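Local coordinates for protein N-acetyl-beta-D glucosaminidase (Rhizomucor miehei CAU432, PDB 4ZM6) that probably removes terminal beta-N-acetylglucosamine units as a family 3 glycosidase and binds acetyl-coenzyme A in a GCN5-related glucosamine N-acetyltransferase region, at residues A164-E167 / G168-G172; I265-D268 / C269-M272; G284-M287 / A288-G292; L330-V333 / A334-K337; L341-D344 / D345-Q349. All blocks are in the same frame, centred on the assembly; numbering follows the deposited sequence.

Contact 1: residues A164-E167 / G168-G172; sequences AQVE and GYQRG
The last turns of helix 155-171 carry an i to i+4 salt bridge between E167 and R171. E167 OE1 meets R171 NH1 at 2.6 Å. The two side chains run alongside each other and point the same way. The E167 chain is fully extended, with CG anti to the backbone N (chi1 163°). R171 bends at chi2, and this turn brings NH1 to the carboxylate. The carboxylate and guanidinium planes are 26° apart. Each charge has a second partner. E167 OE2 forms a salt bridge with R640, and R171 NH2 forms one with the C-terminal carboxylate of F858 and a hydrogen bond with D645 O. The helix belongs to the glycosidase TIM-barrel region, and R640 lies on helix 627-642 of the acetyltransferase region. At this end of the helix the E167 to R640 salt bridge links the glycosidase region to the acetyltransferase region. Backbone bonds of the alpha-helix run beneath, including Y169 N to Q165 O at 2.7 Å and R171 N to E167 O at 2.7 Å. On another face, the Y169 ring lies beside Q165, with the amide and ring planes 57° apart. Q165 CB approaches Y169 CE2 at 4.0 Å. The amide oxygen of Q165 takes its hydrogen bond from outside, with Y151 OH. Y169 also packs on A115 and I118 of helix 108-125. V166 and Q170 lie side by side too, with V166 CG1 3.8 Å from Q170 CD.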
loop_
_atom_site.group_PDB
_atom_site.type_symbol
_atom_site.label_atom_id
_atom_site.label_comp_id
_atom_site.label_asym_id
_atom_site.label_seq_id
_atom_site.Cartn_x
_atom_site.Cartn_y
_atom_site.Cartn_z
ATOM N N ALA A 164 -10.360 -13.391 3.837
ATOM C CA ALA A 164 -11.072 -13.823 5.029
ATOM C C ALA A 164 -11.774 -15.152 4.817
ATOM O O ALA A 164 -11.779 -15.998 5.708
ATOM C CB ALA A 164 -12.076 -12.764 5.451
ATOM N N GLN A 165 -12.364 -15.328 3.635
ATOM C CA GLN A 165 -13.124 -16.537 3.318
ATOM C C GLN A 165 -12.206 -17.707 2.981
ATOM O O GLN A 165 -12.466 -18.834 3.395
ATOM C CB GLN A 165 -14.109 -16.280 2.175
ATOM C CG GLN A 165 -15.290 -15.406 2.572
ATOM C CD GLN A 165 -16.576 -15.785 1.851
ATOM O OE1 GLN A 165 -16.602 -15.920 0.627
ATOM N NE2 GLN A 165 -17.650 -15.962 2.613
ATOM N N VAL A 166 -11.140 -17.437 2.233
ATOM C CA VAL A 166 -10.104 -18.438 1.977
ATOM C C VAL A 166 -9.554 -18.978 3.303
ATOM O O VAL A 166 -9.403 -20.185 3.468
ATOM C CB VAL A 166 -8.955 -17.858 1.133
ATOM C CG1 VAL A 166 -7.770 -18.816 1.090
ATOM C CG2 VAL A 166 -9.442 -17.544 -0.277
ATOM N N GLU A 167 -9.260 -18.083 4.241
ATOM C CA GLU A 167 -8.924 -18.497 5.599
ATOM C C GLU A 167 -10.050 -19.367 6.149
ATOM O O GLU A 167 -9.841 -20.532 6.463
ATOM C CB GLU A 167 -8.681 -17.283 6.518
ATOM C CG GLU A 167 -8.731 -17.600 8.013
ATOM C CD GLU A 167 -8.167 -16.501 8.897
ATOM O OE1 GLU A 167 -8.324 -16.588 10.129
ATOM O OE2 GLU A 167 -7.562 -15.547 8.377
ATOM N N GLY A 168 -11.247 -18.800 6.238
ATOM C CA GLY A 168 -12.392 -19.495 6.827
ATOM C C GLY A 168 -12.608 -20.905 6.307
ATOM O O GLY A 168 -12.747 -21.847 7.089
ATOM N N TYR A 169 -12.625 -21.050 4.983
ATOM C CA TYR A 169 -12.866 -22.345 4.355
ATOM C C TYR A 169 -11.759 -23.324 4.689
ATOM O O TYR A 169 -12.031 -24.439 5.123
ATOM C CB TYR A 169 -12.974 -22.216 2.829
ATOM C CG TYR A 169 -14.244 -21.557 2.330
ATOM C CD1 TYR A 169 -15.497 -22.016 2.724
ATOM C CD2 TYR A 169 -14.192 -20.496 1.434
ATOM C CE1 TYR A 169 -16.659 -21.421 2.253
ATOM C CE2 TYR A 169 -15.347 -19.891 0.962
ATOM C CZ TYR A 169 -16.578 -20.356 1.371
ATOM O OH TYR A 169 -17.723 -19.754 0.897
ATOM N N GLN A 170 -10.515 -22.895 4.492
ATOM C CA GLN A 170 -9.346 -23.760 4.682
ATOM C C GLN A 170 -9.075 -24.050 6.151
ATOM O O GLN A 170 -8.477 -25.067 6.497
ATOM C CB GLN A 170 -8.120 -23.136 4.030
ATOM C CG GLN A 170 -8.268 -22.994 2.528
ATOM C CD GLN A 170 -7.029 -22.454 1.858
ATOM O OE1 GLN A 170 -6.178 -21.830 2.488
ATOM N NE2 GLN A 170 -6.919 -22.694 0.570
ATOM N N ARG A 171 -9.530 -23.151 7.011
ATOM C CA ARG A 171 -9.447 -23.346 8.446
ATOM C C ARG A 171 -10.297 -24.550 8.852
ATOM O O ARG A 171 -9.947 -25.279 9.783
ATOM C CB ARG A 171 -9.926 -22.081 9.160
ATOM C CG ARG A 171 -9.320 -21.855 10.522
ATOM C CD ARG A 171 -8.756 -20.453 10.615
ATOM N NE ARG A 171 -8.018 -20.283 11.859
ATOM C CZ ARG A 171 -7.102 -19.347 12.079
ATOM N NH1 ARG A 171 -6.779 -18.469 11.135
ATOM N NH2 ARG A 171 -6.496 -19.298 13.260
ATOM N N GLY A 172 -11.406 -24.758 8.140
ATOM C CA GLY A 172 -12.256 -25.934 8.330
ATOM C C GLY A 172 -11.847 -27.155 7.509
ATOM O O GLY A 172 -12.679 -28.017 7.227
#

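Contact 2: residues I265-D268 / C269-M272; sequences IITD and CLEM
T267 OG1 has two polar partners: it donates to D268 O at 2.6 Å and has a weak hydrogen bond with the backbone N of M297. L270 CG packs against T267 OG1 at 3.6 Å. The hydroxyl sits between the backbone N and the carbonyl carbon (chi1 81°), which turns it to the D268 carbonyl. The T267 and L270 side chains cross at about a right angle. The D268 carboxylate turns toward the next peptide, and C269 N donates to D268 OD1 at 2.6 Å. The N-H comes from above the carboxylate plane, 36° out of it. These residues leave the C-terminal end of strand 264-267, a strand of the TIM-barrel region. Active sites of this fold lie at that end of the strands. C269 to M272 form a type I beta turn, with a weak bond from M272 N to C269 O at 3.5 Å. M272 is the N-cap of helix 273-276. M272 SD lies 3.6 Å from D268 OD2, and the two side chains cross nearly at right angles. The bend at chi3 sets the methyl M272 CE beside D268 OD2 as well, at 3.7 Å. H232 NE2 is hydrogen-bonded to C269 O.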
loop_
_atom_site.group_PDB
_atom_site.type_symbol
_atom_site.label_atom_id
_atom_site.label_comp_id
_atom_site.label_asym_id
_atom_site.label_seq_id
_atom_site.Cartn_x
_atom_site.Cartn_y
_atom_site.Cartn_z
ATOM N N ILE A 265 -3.155 -24.913 -10.303
ATOM C CA ILE A 265 -3.949 -24.129 -11.241
ATOM C C ILE A 265 -4.953 -25.058 -11.918
ATOM O O ILE A 265 -4.579 -26.110 -12.437
ATOM C CB ILE A 265 -3.072 -23.440 -12.301
ATOM C CG1 ILE A 265 -1.908 -22.706 -11.628
ATOM C CG2 ILE A 265 -3.906 -22.468 -13.127
ATOM C CD1 ILE A 265 -0.949 -22.043 -12.594
ATOM N N ILE A 266 -6.220 -24.653 -11.909
ATOM C CA ILE A 266 -7.321 -25.442 -12.471
ATOM C C ILE A 266 -8.152 -24.551 -13.404
ATOM O O ILE A 266 -8.125 -23.327 -13.272
ATOM C CB ILE A 266 -8.195 -26.052 -11.343
ATOM C CG1 ILE A 266 -9.287 -26.963 -11.913
ATOM C CG2 ILE A 266 -8.832 -24.971 -10.479
ATOM C CD1 ILE A 266 -9.913 -27.887 -10.888
ATOM N N THR A 267 -8.864 -25.154 -14.357
ATOM C CA THR A 267 -9.734 -24.393 -15.262
ATOM C C THR A 267 -11.149 -24.291 -14.707
ATOM O O THR A 267 -11.544 -25.062 -13.828
ATOM C CB THR A 267 -9.847 -25.033 -16.667
ATOM O OG1 THR A 267 -10.800 -26.108 -16.644
ATOM C CG2 THR A 267 -8.487 -25.539 -17.169
ATOM N N ASP A 268 -11.909 -23.340 -15.240
ATOM C CA ASP A 268 -13.355 -23.325 -15.069
ATOM C C ASP A 268 -13.914 -24.438 -15.969
ATOM O O ASP A 268 -13.180 -24.999 -16.794
ATOM C CB ASP A 268 -13.919 -21.946 -15.447
ATOM C CG ASP A 268 -15.338 -21.715 -14.933
ATOM O OD1 ASP A 268 -15.951 -22.653 -14.384
ATOM O OD2 ASP A 268 -15.847 -20.584 -15.079
ATOM N N CYS A 269 -15.195 -24.763 -15.797
ATOM C CA CYS A 269 -15.854 -25.828 -16.572
ATOM C C CYS A 269 -15.546 -25.736 -18.070
ATOM O O CYS A 269 -15.903 -24.751 -18.728
ATOM C CB CYS A 269 -17.377 -25.784 -16.356
ATOM S SG CYS A 269 -18.269 -27.287 -16.837
ATOM N N LEU A 270 -14.896 -26.771 -18.604
ATOM C CA LEU A 270 -14.545 -26.819 -20.025
ATOM C C LEU A 270 -15.738 -27.103 -20.958
ATOM O O LEU A 270 -15.558 -27.216 -22.167
ATOM C CB LEU A 270 -13.451 -27.867 -20.272
ATOM C CG LEU A 270 -12.071 -27.576 -19.680
ATOM C CD1 LEU A 270 -11.167 -28.788 -19.825
ATOM C CD2 LEU A 270 -11.440 -26.363 -20.345
ATOM N N GLU A 271 -16.944 -27.224 -20.406
ATOM C CA GLU A 271 -18.142 -27.477 -21.207
ATOM C C GLU A 271 -18.992 -26.228 -21.437
ATOM O O GLU A 271 -20.031 -26.300 -22.090
ATOM C CB GLU A 271 -18.989 -28.575 -20.559
ATOM C CG GLU A 271 -18.299 -29.934 -20.524
ATOM C CD GLU A 271 -19.232 -31.070 -20.141
ATOM O OE1 GLU A 271 -20.467 -30.865 -20.118
ATOM O OE2 GLU A 271 -18.725 -32.179 -19.859
ATOM N N MET A 272 -18.555 -25.087 -20.909
ATOM C CA MET A 272 -19.218 -23.815 -21.192
ATOM C C MET A 272 -18.955 -23.457 -22.649
ATOM O O MET A 272 -17.966 -23.910 -23.243
ATOM C CB MET A 272 -18.699 -22.711 -20.269
ATOM C CG MET A 272 -18.980 -22.953 -18.793
ATOM S SD MET A 272 -17.825 -22.101 -17.700
ATOM C CE MET A 272 -18.584 -20.487 -17.571
#

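Contact 3: residues G284-M287 / A288-G292; sequences GALM and ALQAG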
loop_
_atom_site.group_PDB
_atom_site.type_symbol
_atom_site.label_atom_id
_atom_site.label_comp_id
_atom_site.label_asym_id
_atom_site.label_seq_id
_atom_site.Cartn_x
_atom_site.Cartn_y
_atom_site.Cartn_z
ATOM N N GLY A 284 -9.976 -28.774 -25.666
ATOM C CA GLY A 284 -9.776 -27.731 -24.666
ATOM C C GLY A 284 -9.085 -28.237 -23.414
ATOM O O GLY A 284 -8.408 -27.474 -22.730
ATOM N N ALA A 285 -9.259 -29.521 -23.112
ATOM C CA ALA A 285 -8.553 -30.162 -22.004
ATOM C C ALA A 285 -7.054 -30.258 -22.274
ATOM O O ALA A 285 -6.245 -30.004 -21.383
ATOM C CB ALA A 285 -9.128 -31.544 -21.743
ATOM N N LEU A 286 -6.690 -30.629 -23.499
ATOM C CA LEU A 286 -5.282 -30.752 -23.886
ATOM C C LEU A 286 -4.594 -29.393 -23.898
ATOM O O LEU A 286 -3.492 -29.243 -23.370
ATOM C CB LEU A 286 -5.148 -31.409 -25.266
ATOM C CG LEU A 286 -3.731 -31.517 -25.851
ATOM C CD1 LEU A 286 -2.758 -32.145 -24.860
ATOM C CD2 LEU A 286 -3.748 -32.309 -27.149
ATOM N N MET A 287 -5.256 -28.411 -24.504
ATOM C CA MET A 287 -4.715 -27.056 -24.601
ATOM C C MET A 287 -4.617 -26.362 -23.238
ATOM O O MET A 287 -3.800 -25.455 -23.062
ATOM C CB MET A 287 -5.557 -26.212 -25.563
ATOM C CG MET A 287 -5.492 -26.671 -27.013
ATOM S SD MET A 287 -6.773 -25.911 -28.031
ATOM C CE MET A 287 -6.334 -24.180 -27.917
ATOM N N ALA A 288 -5.449 -26.786 -22.284
ATOM C CA ALA A 288 -5.391 -26.276 -20.913
ATOM C C ALA A 288 -4.102 -26.707 -20.232
ATOM O O ALA A 288 -3.357 -25.872 -19.726
ATOM C CB ALA A 288 -6.591 -26.753 -20.109
ATOM N N LEU A 289 -3.837 -28.010 -20.233
ATOM C CA LEU A 289 -2.619 -28.545 -19.624
ATOM C C LEU A 289 -1.358 -28.094 -20.361
ATOM O O LEU A 289 -0.288 -28.009 -19.759
ATOM C CB LEU A 289 -2.672 -30.071 -19.564
ATOM C CG LEU A 289 -3.772 -30.665 -18.681
ATOM C CD1 LEU A 289 -3.749 -32.182 -18.773
ATOM C CD2 LEU A 289 -3.625 -30.219 -17.234
ATOM N N GLN A 290 -1.487 -27.814 -21.657
ATOM C CA GLN A 290 -0.387 -27.240 -22.440
ATOM C C GLN A 290 -0.069 -25.811 -21.995
ATOM O O GLN A 290 1.096 -25.410 -21.971
ATOM C CB GLN A 290 -0.706 -27.262 -23.941
ATOM C CG GLN A 290 -0.421 -28.599 -24.613
ATOM C CD GLN A 290 -0.972 -28.694 -26.030
ATOM O OE1 GLN A 290 -1.931 -28.006 -26.392
ATOM N NE2 GLN A 290 -0.370 -29.563 -26.836
ATOM N N ALA A 291 -1.105 -25.055 -21.641
ATOM C CA ALA A 291 -0.943 -23.672 -21.180
ATOM C C ALA A 291 -0.264 -23.556 -19.812
ATOM O O ALA A 291 0.256 -22.494 -19.470
ATOM C CB ALA A 291 -2.290 -22.963 -21.154
ATOM N N GLY A 292 -0.273 -24.638 -19.036
ATOM C CA GLY A 292 0.368 -24.661 -17.722
ATOM C C GLY A 292 -0.570 -24.979 -16.571
ATOM O O GLY A 292 -0.135 -25.019 -15.416
#
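G284-M287 and A288-G292 follow one another along helix 281-291, in the TIM-barrel region, and reach its C-terminal end. Successive turns are joined by i to i+4 backbone bonds. Q290 N to L286 O is 3.0 Å and A291 N to M287 O is 3.1 Å. The bonds from A288 N to G284 O and from L289 N to A285 O are weak. The helix stops at G292, whose positive phi of 121° is readily adopted by glycine. The side chains touch chiefly around Q290. Its chain is extended beyond CG and runs back along the previous turn, where it passes L286 on a diagonal. L286 holds CG anti to the backbone N (chi1 176°), which swings its branch toward the Q290 amide. L286 CD1 then lies 4.0 Å from Q290 NE2. The amide nitrogen has its hydrogen bond elsewhere, with Q320 O. L286 continues onto V311 and A315 of helix 304-318. A285 packs on A308 of the same helix and on L270. M287 departs toward V242 and I246 in loops, its chain bent at chi3. A288 O, near the helix end, is hydrogen-bonded to N293 ND2. Q290 also slants across M287, its amide oxygen OE1 coming 3.4 Å from M287 CA.

Contact 4: residues L330-V333 / A334-K337; sequences LQRV and AQLK
Q331 and Q335 lie one turn apart on the exposed side of helix 323-340, and their side chains pass each other at a slant. Their amide planes are 48° apart, so the groups are not stacked. Q331 has CG anti to the backbone N (chi1 166°) and then bends at chi2. Q335 has CG beside its own N and runs on extended, back over the preceding turn. The closest carbons of the pair are Q331 CG and Q335 CD, 4.2 Å apart. Beneath them, Q335 N donates to Q331 O at 2.9 Å in a nearly straight bond (176°). The other backbone pairs keep regular alpha-helical geometry, for example K337 N to V333 O at 3.0 Å. On the buried side, V333 and K337 make a looser pair, with V333 CG1 4.4 Å from K337 CE. The foot of the lysine rests over the carbonyl below it, K337 CG lying 3.3 Å from V333 O. Its chain then stretches away, and the ammonium is hydrogen-bonded to P74 O and G40 O. R332 reaches D294, just before strand 296-298, in a salt bridge, while the like-charged R256 lies close to its guanidinium. The side toward the barrel packs on residues that precede or begin its strands: L330 on L16 before strand 17-19, V333 on M295 before strand 296-298, and L336 on T226 before strand 227-230 and on F76 of strand 76-79. Helix 323-340 therefore lies across the N-terminal ends of the barrel strands.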
loop_
_atom_site.group_PDB
_atom_site.type_symbol
_atom_site.label_atom_id
_atom_site.label_comp_id
_atom_site.label_asym_id
_atom_site.label_seq_id
_atom_site.Cartn_x
_atom_site.Cartn_y
_atom_site.Cartn_z
ATOM N N LEU A 330 1.491 -33.334 -11.120
ATOM C CA LEU A 330 1.118 -34.464 -10.263
ATOM C C LEU A 330 1.691 -34.322 -8.852
ATOM O O LEU A 330 1.080 -34.755 -7.876
ATOM C CB LEU A 330 1.590 -35.777 -10.892
ATOM C CG LEU A 330 0.821 -36.179 -12.154
ATOM C CD1 LEU A 330 1.642 -37.100 -13.045
ATOM C CD2 LEU A 330 -0.499 -36.831 -11.770
ATOM N N GLN A 331 2.874 -33.720 -8.766
ATOM C CA GLN A 331 3.504 -33.374 -7.491
ATOM C C GLN A 331 2.663 -32.345 -6.711
ATOM O O GLN A 331 2.432 -32.510 -5.509
ATOM C CB GLN A 331 4.932 -32.849 -7.752
ATOM C CG GLN A 331 5.630 -32.137 -6.598
ATOM C CD GLN A 331 6.461 -33.061 -5.722
ATOM O OE1 GLN A 331 7.590 -32.728 -5.347
ATOM N NE2 GLN A 331 5.908 -34.226 -5.387
ATOM N N ARG A 332 2.212 -31.295 -7.397
ATOM C CA ARG A 332 1.397 -30.245 -6.775
ATOM C C ARG A 332 0.055 -30.775 -6.287
ATOM O O ARG A 332 -0.450 -30.344 -5.244
ATOM C CB ARG A 332 1.158 -29.086 -7.749
ATOM C CG ARG A 332 2.385 -28.230 -8.028
ATOM C CD ARG A 332 2.021 -27.014 -8.867
ATOM N NE ARG A 332 3.180 -26.387 -9.512
ATOM C CZ ARG A 332 3.564 -26.581 -10.777
ATOM N NH1 ARG A 332 2.896 -27.394 -11.589
ATOM N NH2 ARG A 332 4.632 -25.947 -11.240
ATOM N N VAL A 333 -0.520 -31.704 -7.048
ATOM C CA VAL A 333 -1.803 -32.314 -6.693
ATOM C C VAL A 333 -1.642 -33.292 -5.528
ATOM O O VAL A 333 -2.543 -33.424 -4.700
ATOM C CB VAL A 333 -2.435 -33.037 -7.898
ATOM C CG1 VAL A 333 -3.744 -33.711 -7.502
ATOM C CG2 VAL A 333 -2.665 -32.052 -9.033
ATOM N N ALA A 334 -0.504 -33.980 -5.474
ATOM C CA ALA A 334 -0.177 -34.834 -4.333
ATOM C C ALA A 334 -0.053 -33.987 -3.063
ATOM O O ALA A 334 -0.697 -34.278 -2.052
ATOM C CB ALA A 334 1.112 -35.600 -4.589
ATOM N N GLN A 335 0.764 -32.938 -3.131
ATOM C CA GLN A 335 0.913 -31.987 -2.025
ATOM C C GLN A 335 -0.440 -31.464 -1.537
ATOM O O GLN A 335 -0.702 -31.433 -0.332
ATOM C CB GLN A 335 1.811 -30.809 -2.437
ATOM C CG GLN A 335 3.302 -31.084 -2.294
ATOM C CD GLN A 335 4.162 -30.206 -3.197
ATOM O OE1 GLN A 335 3.980 -30.180 -4.415
ATOM N NE2 GLN A 335 5.113 -29.495 -2.602
ATOM N N LEU A 336 -1.295 -31.066 -2.478
ATOM C CA LEU A 336 -2.609 -30.530 -2.141
ATOM C C LEU A 336 -3.465 -31.578 -1.439
ATOM O O LEU A 336 -4.101 -31.284 -0.429
ATOM C CB LEU A 336 -3.326 -30.003 -3.390
ATOM C CG LEU A 336 -4.695 -29.344 -3.165
ATOM C CD1 LEU A 336 -4.645 -28.324 -2.042
ATOM C CD2 LEU A 336 -5.208 -28.688 -4.435
ATOM N N LYS A 337 -3.471 -32.799 -1.962
ATOM C CA LYS A 337 -4.191 -33.901 -1.319
ATOM C C LYS A 337 -3.637 -34.226 0.069
ATOM O O LYS A 337 -4.399 -34.447 1.005
ATOM C CB LYS A 337 -4.179 -35.155 -2.203
ATOM C CG LYS A 337 -5.112 -35.058 -3.400
ATOM C CD LYS A 337 -5.434 -36.420 -3.985
ATOM C CE LYS A 337 -6.448 -36.294 -5.111
ATOM N NZ LYS A 337 -7.129 -37.581 -5.407
#

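Contact 5: residues L341-D344 / D345-Q349; sequences LNWD and DVLQQ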
loop_
_atom_site.group_PDB
_atom_site.type_symbol
_atom_site.label_atom_id
_atom_site.label_comp_id
_atom_site.label_asym_id
_atom_site.label_seq_id
_atom_site.Cartn_x
_atom_site.Cartn_y
_atom_site.Cartn_z
ATOM N N LEU A 341 -6.247 -34.475 2.838
ATOM C CA LEU A 341 -6.858 -35.802 2.696
ATOM C C LEU A 341 -6.062 -36.915 3.374
ATOM O O LEU A 341 -4.841 -36.974 3.269
ATOM C CB LEU A 341 -7.052 -36.139 1.211
ATOM C CG LEU A 341 -7.739 -35.067 0.353
ATOM C CD1 LEU A 341 -7.806 -35.492 -1.104
ATOM C CD2 LEU A 341 -9.133 -34.755 0.870
ATOM N N ASN A 342 -6.776 -37.787 4.081
ATOM C CA ASN A 342 -6.208 -39.024 4.608
ATOM C C ASN A 342 -7.308 -40.080 4.706
ATOM O O ASN A 342 -8.446 -39.769 5.061
ATOM C CB ASN A 342 -5.527 -38.792 5.962
ATOM C CG ASN A 342 -6.515 -38.668 7.105
ATOM O OD1 ASN A 342 -7.018 -39.667 7.621
ATOM N ND2 ASN A 342 -6.789 -37.438 7.516
ATOM N N TRP A 343 -6.959 -41.325 4.397
ATOM C CA TRP A 343 -7.955 -42.383 4.211
ATOM C C TRP A 343 -8.859 -42.641 5.419
ATOM O O TRP A 343 -10.043 -42.924 5.246
ATOM C CB TRP A 343 -7.275 -43.686 3.776
ATOM C CG TRP A 343 -6.927 -43.705 2.323
ATOM C CD1 TRP A 343 -5.677 -43.721 1.773
ATOM C CD2 TRP A 343 -7.850 -43.699 1.226
ATOM N NE1 TRP A 343 -5.765 -43.733 0.399
ATOM C CE2 TRP A 343 -7.087 -43.717 0.039
ATOM C CE3 TRP A 343 -9.246 -43.681 1.135
ATOM C CZ2 TRP A 343 -7.677 -43.723 -1.227
ATOM C CZ3 TRP A 343 -9.832 -43.688 -0.124
ATOM C CH2 TRP A 343 -9.047 -43.710 -1.288
ATOM N N ASP A 344 -8.308 -42.531 6.627
ATOM C CA ASP A 344 -9.045 -42.875 7.846
ATOM C C ASP A 344 -10.333 -42.065 7.989
ATOM O O ASP A 344 -11.426 -42.617 7.860
ATOM C CB ASP A 344 -8.170 -42.699 9.093
ATOM C CG ASP A 344 -7.017 -43.693 9.147
ATOM O OD1 ASP A 344 -6.230 -43.751 8.177
ATOM O OD2 ASP A 344 -6.891 -44.407 10.164
ATOM N N ASP A 345 -10.206 -40.760 8.232
ATOM C CA ASP A 345 -11.380 -39.902 8.472
ATOM C C ASP A 345 -12.177 -39.572 7.198
ATOM O O ASP A 345 -13.310 -39.096 7.273
ATOM C CB ASP A 345 -10.993 -38.617 9.227
ATOM C CG ASP A 345 -9.884 -37.833 8.545
ATOM O OD1 ASP A 345 -9.521 -38.158 7.393
ATOM O OD2 ASP A 345 -9.374 -36.884 9.175
ATOM N N VAL A 346 -11.576 -39.825 6.039
ATOM C CA VAL A 346 -12.264 -39.695 4.757
ATOM C C VAL A 346 -13.298 -40.822 4.578
ATOM O O VAL A 346 -14.347 -40.616 3.961
ATOM C CB VAL A 346 -11.235 -39.661 3.593
ATOM C CG1 VAL A 346 -11.886 -39.902 2.246
ATOM C CG2 VAL A 346 -10.496 -38.328 3.575
ATOM N N LEU A 347 -13.000 -42.000 5.130
ATOM C CA LEU A 347 -13.918 -43.153 5.096
ATOM C C LEU A 347 -14.789 -43.267 6.350
ATOM O O LEU A 347 -15.942 -43.695 6.267
ATOM C CB LEU A 347 -13.130 -44.455 4.939
ATOM C CG LEU A 347 -12.354 -44.632 3.634
ATOM C CD1 LEU A 347 -11.284 -45.702 3.789
ATOM C CD2 LEU A 347 -13.300 -44.975 2.492
ATOM N N GLN A 348 -14.228 -42.908 7.506
ATOM C CA GLN A 348 -14.942 -43.006 8.786
ATOM C C GLN A 348 -16.305 -42.317 8.781
ATOM O O GLN A 348 -17.256 -42.838 9.366
ATOM C CB GLN A 348 -14.094 -42.443 9.933
ATOM C CG GLN A 348 -13.071 -43.425 10.490
ATOM C CD GLN A 348 -12.137 -42.800 11.512
ATOM O OE1 GLN A 348 -12.205 -41.601 11.790
ATOM N NE2 GLN A 348 -11.256 -43.616 12.079
ATOM N N GLN A 349 -16.396 -41.160 8.124
ATOM C CA GLN A 349 -17.617 -40.346 8.116
ATOM C C GLN A 349 -17.928 -39.822 9.530
ATOM O O GLN A 349 -17.609 -40.467 10.532
ATOM C CB GLN A 349 -18.797 -41.117 7.474
ATOM C CG GLN A 349 -20.196 -40.823 8.015
ATOM C CD GLN A 349 -20.602 -41.745 9.160
ATOM O OE1 GLN A 349 -20.689 -42.961 8.987
ATOM N NE2 GLN A 349 -20.863 -41.166 10.330
#
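Helix 343-348 begins just after N342, and its first turn is closed by V346 N donating to N342 O at 3.3 Å. L347 N reaches W343 O at 3.1 Å and, weakly, D344 O. The N342 side chain stands between its backbone N and carbonyl carbon (chi1 77°), which turns the amide toward the first turn of the helix, beside D345. There N342 OD1 accepts a weak, long bond from D345 N at 3.4 Å. The amide nitrogen N342 ND2 donates to D345 OD2 at 3.1 Å. It meets that oxygen on the syn side, 28° out of the carboxylate plane. The two side chains cross at about a right angle. On another side of the helix, W343 and L347 make an apolar pair, with W343 CE3 3.9 Å from L347 CD1. The indole is held from outside by a hydrogen bond from NE1 to K72 O and a cation-pi contact with R67 of helix 52-68. Asparagine at the N-cap, accepting from the backbone N three residues on, is a common helix start. N342 is thus an asparagine N-cap, its weak bond from D345 N backed by a side-chain bond to the D345 carboxylate.

The contacts follow one another along the chain, and contacts 1 to 4 share the glycosidase TIM-barrel region. Contacts 2 and 3 are neighbours, with centres about 10 Å apart. L270 CD1, in the loop after strand 264-267, meets A285 CA at 3.7 Å, and T267 CG2 of the strand meets A288 CB at 3.7 Å. Contacts 4 and 5 adjoin in sequence, on the successive helices 323-340 and 343-348, with centres about 18 Å apart. Contact 1 is on helix 155-171, its centre about 20 Å from those of contacts 4 and 5, and touches none of the others. Its charges reach the acetyltransferase region, through R640; contacts 2 to 5 lie away from the annotated sites.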